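Local coordinates for glycoside hydrolase family 16 protein (Akkermansia muciniphila, PDB 6T2N) that probably acts as an endo-beta-galactosidase, an endo-acting O-glycanase of glycoside hydrolase family 16 that cuts within the O-glycan chains of mucin, at residues A[84-92]-A[103-111]; A[174-184]-A[195-206]. All coordinates share one frame; numbering follows the deposited sequence.

Contact 1: residues A[84-92]-A[103-111]; sequences QTYTGRPKN and ETHFEKFAN
The guanidinium of Arg-89 is hemmed in on three sides: the Glu-107 carboxylate sits ahead of it, CE2 of Phe-109 lies over one face and CB of Lys-91 over the other, both toward the rim. The Arg-89 to Glu-107 salt bridge ties two loops together at the margin of the family 16 beta-sandwich, where the short strands 85-86 and 109-110 both pair with strand 127-136; Lys-91 NZ also approaches Glu-107 OE1 but is less surely placed. The grip on Glu-107 is end-on. Arg-89 NH2 reaches Glu-107 OE1 at 3.0 Å, close to the guanidinium plane but from above the carboxylate, whereas NH1 bonds OE2 on its syn side; the two planes stand 57° apart. At another edge of the guanidinium, NE donates to Thr-87 OG1, close to its plane, and NH2 also bonds Asn-92 OD1, an acceptor shared with the Thr-87 hydroxyl. The cation lies off-centre against Phe-109, with Arg-89 CZ 4.5 Å from the ring centroid. Replacing Arg-89 with an alanine would probably leave Glu-107 without its two-nitrogen partner and one side of the Phe-109 ring without cover.

Further along, Lys-91 runs over His-105. With its CG anti to the backbone N (chi1 177°) and the rest of the chain extended, Lys-91 CE stands 3.6 Å from the centroid of the His-105 ring. His-105 NE2 donates to Lys-91 O at 2.8 Å, in the ring plane but above the carbonyl plane. Arg-94 also bonds Lys-91 O and pairs with the Glu-103 carboxylate. Asn-92 meets the strand end at Glu-103: Glu-103 N donates to its carbonyl, and Asn-92 ND2 meets Glu-103 O at 2.9 Å, almost straight at 177°. Back beside Arg-89, Thr-87 CG2 touches Phe-109 CE1 at 3.5 Å.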
loop_
_atom_site.group_PDB
_atom_site.type_symbol
_atom_site.label_atom_id
_atom_site.label_comp_id
_atom_site.label_asym_id
_atom_site.label_seq_id
_atom_site.Cartn_x
_atom_site.Cartn_y
_atom_site.Cartn_z
ATOM N N GLN A 84 -2.964 -6.287 -15.397
ATOM C CA GLN A 84 -3.162 -7.496 -14.557
ATOM C C GLN A 84 -4.578 -7.551 -13.972
ATOM O O GLN A 84 -5.187 -6.483 -13.800
ATOM C CB GLN A 84 -2.145 -7.556 -13.422
ATOM C CG GLN A 84 -2.637 -6.897 -12.142
ATOM C CD GLN A 84 -2.600 -5.386 -12.183
ATOM O OE1 GLN A 84 -2.091 -4.756 -13.129
ATOM N NE2 GLN A 84 -3.117 -4.788 -11.118
ATOM N N THR A 85 -5.031 -8.789 -13.668
ATOM C CA THR A 85 -6.197 -9.144 -12.795
ATOM C C THR A 85 -5.667 -9.863 -11.548
ATOM O O THR A 85 -4.612 -10.491 -11.630
ATOM C CB THR A 85 -7.253 -9.955 -13.549
ATOM O OG1 THR A 85 -8.416 -9.991 -12.736
ATOM C CG2 THR A 85 -6.827 -11.364 -13.827
ATOM N N TYR A 86 -6.357 -9.721 -10.422
ATOM C CA TYR A 86 -5.850 -10.070 -9.069
ATOM C C TYR A 86 -6.509 -11.366 -8.575
ATOM O O TYR A 86 -7.753 -11.450 -8.646
ATOM C CB TYR A 86 -6.155 -8.910 -8.099
ATOM C CG TYR A 86 -5.184 -7.753 -8.094
ATOM C CD1 TYR A 86 -3.821 -7.946 -8.203
ATOM C CD2 TYR A 86 -5.627 -6.474 -7.849
ATOM C CE1 TYR A 86 -2.935 -6.893 -8.167
ATOM C CE2 TYR A 86 -4.766 -5.403 -7.817
ATOM C CZ TYR A 86 -3.412 -5.608 -7.985
ATOM O OH TYR A 86 -2.549 -4.541 -7.962
ATOM N N THR A 87 -5.766 -12.341 -8.033
ATOM C CA THR A 87 -6.415 -13.627 -7.611
ATOM C C THR A 87 -5.895 -14.140 -6.274
ATOM O O THR A 87 -4.753 -13.864 -5.954
ATOM C CB THR A 87 -6.259 -14.781 -8.608
ATOM O OG1 THR A 87 -5.038 -15.430 -8.233
ATOM C CG2 THR A 87 -6.297 -14.353 -10.064
ATOM N N GLY A 88 -6.723 -14.918 -5.580
ATOM C CA GLY A 88 -6.435 -15.371 -4.207
ATOM C C GLY A 88 -5.724 -16.704 -4.227
ATOM O O GLY A 88 -5.408 -17.188 -3.124
ATOM N N ARG A 89 -5.540 -17.231 -5.457
ATOM C CA ARG A 89 -4.895 -18.500 -5.888
ATOM C C ARG A 89 -3.454 -18.534 -5.425
ATOM O O ARG A 89 -2.757 -17.552 -5.529
ATOM C CB ARG A 89 -4.834 -18.569 -7.419
ATOM C CG ARG A 89 -6.179 -18.694 -8.133
ATOM C CD ARG A 89 -6.032 -18.701 -9.636
ATOM N NE ARG A 89 -5.077 -17.712 -10.107
ATOM C CZ ARG A 89 -4.209 -17.853 -11.115
ATOM N NH1 ARG A 89 -4.123 -18.975 -11.807
ATOM N NH2 ARG A 89 -3.405 -16.848 -11.432
ATOM N N PRO A 90 -2.894 -19.645 -4.922
ATOM C CA PRO A 90 -1.556 -19.520 -4.309
ATOM C C PRO A 90 -0.553 -19.090 -5.488
ATOM O O PRO A 90 0.701 -19.083 -5.381
ATOM C CB PRO A 90 -1.367 -20.995 -3.850
ATOM C CG PRO A 90 -2.792 -21.490 -3.630
ATOM C CD PRO A 90 -3.518 -20.978 -4.841
ATOM N N LYS A 91 -0.898 -19.244 -6.657
ATOM C CA LYS A 91 -0.087 -19.063 -7.934
ATOM C C LYS A 91 0.470 -17.669 -7.810
ATOM O O LYS A 91 1.706 -17.548 -8.053
ATOM C CB LYS A 91 -0.856 -19.340 -9.247
ATOM C CG LYS A 91 -0.064 -19.098 -10.543
ATOM C CD LYS A 91 -0.757 -19.477 -11.862
ATOM C CE LYS A 91 0.225 -19.496 -13.022
ATOM N NZ LYS A 91 -0.436 -19.221 -14.321
ATOM N N ASN A 92 -0.436 -16.773 -7.372
ATOM C CA ASN A 92 -0.247 -15.305 -7.120
ATOM C C ASN A 92 0.027 -14.963 -5.634
ATOM O O ASN A 92 0.679 -13.933 -5.398
ATOM C CB ASN A 92 -1.457 -14.542 -7.654
ATOM C CG ASN A 92 -1.755 -14.854 -9.121
ATOM O OD1 ASN A 92 -2.860 -15.272 -9.460
ATOM N ND2 ASN A 92 -0.791 -14.616 -10.012
ATOM N N GLU A 103 3.052 -13.025 -6.559
ATOM C CA GLU A 103 3.760 -13.566 -7.742
ATOM C C GLU A 103 2.931 -13.449 -9.070
ATOM O O GLU A 103 1.768 -13.730 -9.102
ATOM C CB GLU A 103 4.046 -15.041 -7.614
ATOM C CG GLU A 103 4.763 -15.501 -8.858
ATOM C CD GLU A 103 5.388 -16.851 -8.744
ATOM O OE1 GLU A 103 4.627 -17.677 -8.323
ATOM O OE2 GLU A 103 6.612 -16.997 -9.049
ATOM N N THR A 104 3.597 -12.709 -9.992
ATOM C CA THR A 104 2.969 -12.017 -11.150
ATOM C C THR A 104 3.342 -12.871 -12.334
ATOM O O THR A 104 4.546 -13.181 -12.493
ATOM C CB THR A 104 3.374 -10.537 -11.268
ATOM O OG1 THR A 104 3.034 -9.819 -10.064
ATOM C CG2 THR A 104 2.720 -9.898 -12.466
ATOM N N HIS A 105 2.318 -13.334 -13.028
ATOM C CA HIS A 105 2.427 -14.339 -14.110
ATOM C C HIS A 105 1.785 -13.746 -15.349
ATOM O O HIS A 105 0.596 -13.394 -15.246
ATOM C CB HIS A 105 1.662 -15.636 -13.797
ATOM C CG HIS A 105 2.170 -16.397 -12.638
ATOM N ND1 HIS A 105 3.190 -17.271 -12.765
ATOM C CD2 HIS A 105 1.791 -16.414 -11.341
ATOM C CE1 HIS A 105 3.438 -17.805 -11.585
ATOM N NE2 HIS A 105 2.589 -17.308 -10.695
ATOM N N PHE A 106 2.522 -13.689 -16.454
ATOM C CA PHE A 106 1.948 -13.495 -17.803
ATOM C C PHE A 106 0.996 -14.676 -18.060
ATOM O O PHE A 106 1.478 -15.761 -18.242
ATOM C CB PHE A 106 3.065 -13.403 -18.832
ATOM C CG PHE A 106 2.537 -13.377 -20.229
ATOM C CD1 PHE A 106 2.047 -12.196 -20.753
ATOM C CD2 PHE A 106 2.471 -14.538 -20.990
ATOM C CE1 PHE A 106 1.537 -12.176 -22.048
ATOM C CE2 PHE A 106 1.950 -14.508 -22.273
ATOM C CZ PHE A 106 1.475 -13.329 -22.794
ATOM N N GLU A 107 -0.318 -14.467 -18.020
ATOM C CA GLU A 107 -1.324 -15.558 -18.051
ATOM C C GLU A 107 -2.716 -14.934 -18.262
ATOM O O GLU A 107 -3.225 -14.219 -17.382
ATOM C CB GLU A 107 -1.224 -16.388 -16.778
ATOM C CG GLU A 107 -2.563 -16.939 -16.355
ATOM C CD GLU A 107 -2.581 -17.623 -15.002
ATOM O OE1 GLU A 107 -1.897 -17.139 -14.065
ATOM O OE2 GLU A 107 -3.305 -18.603 -14.867
ATOM N N LYS A 108 -3.313 -15.153 -19.425
ATOM C CA LYS A 108 -4.637 -14.580 -19.746
ATOM C C LYS A 108 -5.646 -15.211 -18.801
ATOM O O LYS A 108 -5.662 -16.440 -18.698
ATOM C CB LYS A 108 -4.990 -14.859 -21.199
ATOM C CG LYS A 108 -6.348 -14.360 -21.654
ATOM C CD LYS A 108 -6.513 -14.565 -23.125
ATOM C CE LYS A 108 -7.911 -14.286 -23.614
ATOM N NZ LYS A 108 -8.074 -14.787 -25.000
ATOM N N PHE A 109 -6.470 -14.395 -18.164
ATOM C CA PHE A 109 -7.311 -14.843 -17.028
ATOM C C PHE A 109 -8.511 -13.912 -16.908
ATOM O O PHE A 109 -8.341 -12.695 -17.070
ATOM C CB PHE A 109 -6.472 -14.887 -15.751
ATOM C CG PHE A 109 -7.099 -15.590 -14.578
ATOM C CD1 PHE A 109 -7.884 -14.898 -13.675
ATOM C CD2 PHE A 109 -6.872 -16.941 -14.348
ATOM C CE1 PHE A 109 -8.425 -15.531 -12.560
ATOM C CE2 PHE A 109 -7.421 -17.572 -13.237
ATOM C CZ PHE A 109 -8.177 -16.858 -12.324
ATOM N N ALA A 110 -9.693 -14.487 -16.685
ATOM C CA ALA A 110 -10.970 -13.743 -16.721
ATOM C C ALA A 110 -11.033 -12.794 -15.519
ATOM O O ALA A 110 -10.542 -13.175 -14.441
ATOM C CB ALA A 110 -12.127 -14.695 -16.770
ATOM N N ASN A 111 -11.535 -11.577 -15.744
ATOM C CA ASN A 111 -11.723 -10.507 -14.732
ATOM C C ASN A 111 -13.024 -10.789 -13.942
ATOM O O ASN A 111 -14.109 -10.525 -14.463
ATOM C CB ASN A 111 -11.658 -9.179 -15.501
ATOM C CG ASN A 111 -12.210 -7.949 -14.803
ATOM O OD1 ASN A 111 -12.210 -7.856 -13.561
ATOM N ND2 ASN A 111 -12.655 -6.987 -15.609
#

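Contact 2: residues A[174-184]-A[195-206]; sequences WPVNGEIDMLE and STFHLSPDGVST. Unlike the reference sequence in segment 195-206: Thr-206 (reference Lys).
Glu-179 to Asp-181 run antiparallel to Thr-196 to His-198, the axes of strands 179-181 and 195-198 4.8 Å apart and 175° from one N-to-C direction to the other. Glu-179 with His-198 and Asp-181 with Thr-196 are hydrogen-bonded pairs, and Ile-180 with Phe-197 is the non-hydrogen-bonded pair between them. The run from Glu-179 to Glu-184 matches the family 16 signature, whose two glutamates are the nucleophile and acid/base in relatives, so this polar face is probably part of the active site.

On that face, His-198 NE2 donates to Asp-181 OD2 at 2.8 Å, in the ring plane and on the syn side of the carboxylate, though tilted out of its plane. The imidazole comes from CG placed beside the backbone N (chi1 -62°), and ND1 is held by Asp-208, so both ring nitrogens are engaged. Glu-179 lies alongside His-198, pointing the same way, with Glu-179 OE2 3.5 Å from His-198 CD2. Glu-179 OE1 accepts from Trp-174 NE1 at 2.8 Å on its anti lone pair. Pro-175, after a cis peptide, lays CB over the centre of that indole.

The opposite face is apolar, where Ile-180 CG2 meets Phe-197 CE1 at 3.7 Å. At the corner of the chain at Met-182, Ser-195 OG donates to Met-182 O at 2.9 Å. At the other end, Val-176 CG2 rests against Ser-200 CB, 3.7 Å away, and against the Thr-206 methyl.

Strand 160-168 pairs with 179-181 on one side of this antiparallel pair and strand 211-216 with 192-198 on the other, while strand 235-240 packs against the Ile-180 and Phe-197 face, joined at Ile-180 by Met-229 of strand 225-231.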
loop_
_atom_site.group_PDB
_atom_site.type_symbol
_atom_site.label_atom_id
_atom_site.label_comp_id
_atom_site.label_asym_id
_atom_site.label_seq_id
_atom_site.Cartn_x
_atom_site.Cartn_y
_atom_site.Cartn_z
ATOM N N TRP A 174 -12.089 8.738 -2.676
ATOM C CA TRP A 174 -10.721 9.082 -3.135
ATOM C C TRP A 174 -10.738 10.354 -3.972
ATOM O O TRP A 174 -11.614 10.520 -4.799
ATOM C CB TRP A 174 -10.166 7.935 -3.925
ATOM C CG TRP A 174 -8.691 8.016 -4.145
ATOM C CD1 TRP A 174 -7.688 7.450 -3.394
ATOM C CD2 TRP A 174 -8.044 8.696 -5.232
ATOM N NE1 TRP A 174 -6.460 7.756 -3.941
ATOM C CE2 TRP A 174 -6.657 8.516 -5.064
ATOM C CE3 TRP A 174 -8.515 9.433 -6.317
ATOM C CZ2 TRP A 174 -5.739 9.061 -5.943
ATOM C CZ3 TRP A 174 -7.609 9.942 -7.218
ATOM C CH2 TRP A 174 -6.237 9.746 -7.029
ATOM N N PRO A 175 -9.776 11.297 -3.865
ATOM C CA PRO A 175 -8.596 11.211 -2.993
ATOM C C PRO A 175 -8.717 11.897 -1.623
ATOM O O PRO A 175 -7.709 12.015 -0.901
ATOM C CB PRO A 175 -7.532 12.023 -3.751
ATOM C CG PRO A 175 -8.290 12.813 -4.809
ATOM C CD PRO A 175 -9.767 12.495 -4.702
ATOM N N VAL A 176 -9.935 12.346 -1.307
ATOM C CA VAL A 176 -10.196 13.221 -0.152
ATOM C C VAL A 176 -10.037 12.355 1.087
ATOM O O VAL A 176 -9.687 12.904 2.104
ATOM C CB VAL A 176 -11.571 13.890 -0.290
ATOM C CG1 VAL A 176 -11.908 14.798 0.878
ATOM C CG2 VAL A 176 -11.693 14.677 -1.583
ATOM N N ASN A 177 -10.236 11.051 0.992
ATOM C CA ASN A 177 -10.145 10.151 2.167
ATOM C C ASN A 177 -8.694 10.261 2.756
ATOM O O ASN A 177 -8.466 9.900 3.913
ATOM C CB ASN A 177 -10.659 8.723 1.826
ATOM C CG ASN A 177 -9.867 7.955 0.793
ATOM O OD1 ASN A 177 -9.660 8.425 -0.329
ATOM N ND2 ASN A 177 -9.476 6.749 1.146
ATOM N N GLY A 178 -7.719 10.370 1.841
ATOM C CA GLY A 178 -6.271 10.141 2.110
ATOM C C GLY A 178 -5.650 8.825 1.574
ATOM O O GLY A 178 -6.311 7.776 1.504
ATOM N N GLU A 179 -4.369 8.908 1.248
ATOM C CA GLU A 179 -3.545 7.813 0.732
ATOM C C GLU A 179 -2.088 8.054 1.124
ATOM O O GLU A 179 -1.517 9.090 0.749
ATOM C CB GLU A 179 -3.667 7.699 -0.785
ATOM C CG GLU A 179 -3.264 6.288 -1.274
ATOM C CD GLU A 179 -3.017 6.143 -2.774
ATOM O OE1 GLU A 179 -3.927 6.510 -3.587
ATOM O OE2 GLU A 179 -1.891 5.763 -3.117
ATOM N N ILE A 180 -1.497 7.060 1.777
ATOM C CA ILE A 180 -0.076 7.023 2.242
ATOM C C ILE A 180 0.614 5.873 1.505
ATOM O O ILE A 180 0.307 4.724 1.809
ATOM C CB ILE A 180 -0.043 6.816 3.764
ATOM C CG1 ILE A 180 -0.975 7.795 4.474
ATOM C CG2 ILE A 180 1.369 6.874 4.311
ATOM C CD1 ILE A 180 -1.269 7.369 5.874
ATOM N N ASP A 181 1.465 6.219 0.552
ATOM C CA ASP A 181 2.273 5.331 -0.299
ATOM C C ASP A 181 3.662 5.166 0.325
ATOM O O ASP A 181 4.543 6.030 0.021
ATOM C CB ASP A 181 2.377 5.991 -1.678
ATOM C CG ASP A 181 1.006 6.276 -2.325
ATOM O OD1 ASP A 181 0.005 5.759 -1.778
ATOM O OD2 ASP A 181 0.988 6.907 -3.415
ATOM N N MET A 182 3.876 4.146 1.173
ATOM C CA MET A 182 5.217 3.957 1.810
ATOM C C MET A 182 6.220 3.587 0.693
ATOM O O MET A 182 7.348 4.193 0.651
ATOM C CB MET A 182 5.212 2.938 2.961
ATOM C CG MET A 182 4.078 3.140 3.954
ATOM S SD MET A 182 3.960 1.916 5.331
ATOM C CE MET A 182 5.696 1.544 5.656
ATOM N N LEU A 183 5.803 2.709 -0.236
ATOM C CA LEU A 183 6.632 2.326 -1.408
ATOM C C LEU A 183 5.806 2.279 -2.689
ATOM O O LEU A 183 4.762 1.603 -2.702
ATOM C CB LEU A 183 7.267 0.953 -1.174
ATOM C CG LEU A 183 7.768 0.242 -2.435
ATOM C CD1 LEU A 183 8.979 0.964 -3.007
ATOM C CD2 LEU A 183 8.098 -1.206 -2.135
ATOM N N GLU A 184 6.349 2.907 -3.728
ATOM C CA GLU A 184 6.016 2.628 -5.136
ATOM C C GLU A 184 7.303 2.686 -5.944
ATOM O O GLU A 184 8.136 3.577 -5.675
ATOM C CB GLU A 184 5.002 3.642 -5.615
ATOM C CG GLU A 184 3.629 3.412 -5.043
ATOM C CD GLU A 184 2.704 4.535 -5.426
ATOM O OE1 GLU A 184 3.048 5.753 -5.161
ATOM O OE2 GLU A 184 1.706 4.213 -6.049
ATOM N N SER A 195 7.785 7.646 -2.092
ATOM C CA SER A 195 6.788 7.736 -0.989
ATOM C C SER A 195 6.032 9.062 -1.120
ATOM O O SER A 195 6.640 10.068 -1.594
ATOM C CB SER A 195 7.439 7.605 0.325
ATOM O OG SER A 195 8.593 6.777 0.203
ATOM N N THR A 196 4.720 9.015 -0.888
ATOM C CA THR A 196 3.759 9.935 -1.551
ATOM C C THR A 196 2.477 9.947 -0.719
ATOM O O THR A 196 2.080 8.892 -0.241
ATOM C CB THR A 196 3.633 9.621 -3.057
ATOM O OG1 THR A 196 4.860 9.847 -3.766
ATOM C CG2 THR A 196 2.654 10.506 -3.788
ATOM N N PHE A 197 1.960 11.155 -0.445
ATOM C CA PHE A 197 0.674 11.404 0.252
ATOM C C PHE A 197 -0.302 12.040 -0.737
ATOM O O PHE A 197 0.143 12.800 -1.623
ATOM C CB PHE A 197 0.927 12.296 1.452
ATOM C CG PHE A 197 1.888 11.624 2.433
ATOM C CD1 PHE A 197 1.434 10.844 3.418
ATOM C CD2 PHE A 197 3.247 12.013 2.421
ATOM C CE1 PHE A 197 2.309 10.464 4.405
ATOM C CE2 PHE A 197 4.120 11.637 3.419
ATOM C CZ PHE A 197 3.644 10.869 4.414
ATOM N N HIS A 198 -1.563 11.639 -0.669
ATOM C CA HIS A 198 -2.587 12.035 -1.664
ATOM C C HIS A 198 -3.733 12.451 -0.797
ATOM O O HIS A 198 -3.963 11.758 0.232
ATOM C CB HIS A 198 -3.084 10.902 -2.597
ATOM C CG HIS A 198 -2.076 10.271 -3.496
ATOM N ND1 HIS A 198 -1.816 10.756 -4.759
ATOM C CD2 HIS A 198 -1.260 9.215 -3.313
ATOM C CE1 HIS A 198 -0.888 10.033 -5.322
ATOM N NE2 HIS A 198 -0.521 9.084 -4.449
ATOM N N LEU A 199 -4.385 13.526 -1.213
ATOM C CA LEU A 199 -5.352 14.329 -0.411
ATOM C C LEU A 199 -5.798 15.517 -1.239
ATOM O O LEU A 199 -5.088 15.900 -2.214
ATOM C CB LEU A 199 -4.755 14.821 0.909
ATOM C CG LEU A 199 -3.785 15.997 0.899
ATOM C CD1 LEU A 199 -3.756 16.497 2.320
ATOM C CD2 LEU A 199 -2.360 15.653 0.484
ATOM N N SER A 200 -6.959 16.042 -0.922
ATOM C CA SER A 200 -7.476 17.164 -1.715
ATOM C C SER A 200 -6.941 18.447 -1.095
ATOM O O SER A 200 -6.478 18.452 0.042
ATOM C CB SER A 200 -8.944 17.125 -1.826
ATOM O OG SER A 200 -9.513 17.848 -0.763
ATOM N N PRO A 201 -6.876 19.532 -1.883
ATOM C CA PRO A 201 -6.203 20.734 -1.424
ATOM C C PRO A 201 -6.977 21.314 -0.231
ATOM O O PRO A 201 -6.366 21.658 0.717
ATOM C CB PRO A 201 -6.115 21.613 -2.674
ATOM C CG PRO A 201 -7.125 21.051 -3.669
ATOM C CD PRO A 201 -7.400 19.629 -3.254
ATOM N N ASP A 202 -8.298 21.350 -0.293
ATOM C CA ASP A 202 -9.209 21.753 0.809
ATOM C C ASP A 202 -10.152 20.581 1.039
ATOM O O ASP A 202 -10.032 19.597 0.295
ATOM C CB ASP A 202 -9.992 22.959 0.330
ATOM C CG ASP A 202 -10.382 22.820 -1.134
ATOM O OD1 ASP A 202 -10.645 21.687 -1.556
ATOM O OD2 ASP A 202 -10.404 23.837 -1.846
ATOM N N GLY A 203 -11.162 20.666 1.886
ATOM C CA GLY A 203 -12.105 19.516 1.913
ATOM C C GLY A 203 -13.023 19.386 0.682
ATOM O O GLY A 203 -13.831 18.489 0.705
ATOM N N VAL A 204 -12.932 20.258 -0.332
ATOM C CA VAL A 204 -14.045 20.581 -1.279
ATOM C C VAL A 204 -13.722 19.966 -2.650
ATOM O O VAL A 204 -14.367 18.953 -3.005
ATOM C CB VAL A 204 -14.283 22.107 -1.370
ATOM C CG1 VAL A 204 -14.864 22.542 -2.716
ATOM C CG2 VAL A 204 -15.169 22.639 -0.235
ATOM N N SER A 205 -12.766 20.549 -3.385
ATOM C CA SER A 205 -12.089 19.958 -4.571
ATOM C C SER A 205 -11.706 18.513 -4.304
ATOM O O SER A 205 -11.166 18.250 -3.237
ATOM C CB SER A 205 -10.842 20.721 -4.888
ATOM O OG SER A 205 -10.073 20.058 -5.869
ATOM N N THR A 206 -11.895 17.634 -5.281
ATOM C CA THR A 206 -11.508 16.195 -5.214
ATOM C C THR A 206 -10.297 15.962 -6.110
ATOM O O THR A 206 -10.002 14.821 -6.406
ATOM C CB THR A 206 -12.703 15.345 -5.633
ATOM O OG1 THR A 206 -13.049 15.744 -6.967
ATOM C CG2 THR A 206 -13.858 15.505 -4.671
#

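Overall arrangement
Both contacts reach the same mixed sheet, but from opposite sides of the chain's centre, and they follow one another along the chain; their centres are 28 Å apart and their nearest atoms about 10 Å. Contact 1 is partly buried at the sheet's margin and joins loops beside short strands, held mainly by charged and amide side chains; through strand 99-104 it also touches the second, antiparallel sheet. Contact 2 is the more buried: regular backbone pairing between strands 179-181 and 192-198 does the joining, with an apolar face turned to that second sheet and a face of acids and a histidine. Carboxylates in contact 1 meet cations, whereas those in contact 2 gather with a histidine and an indole.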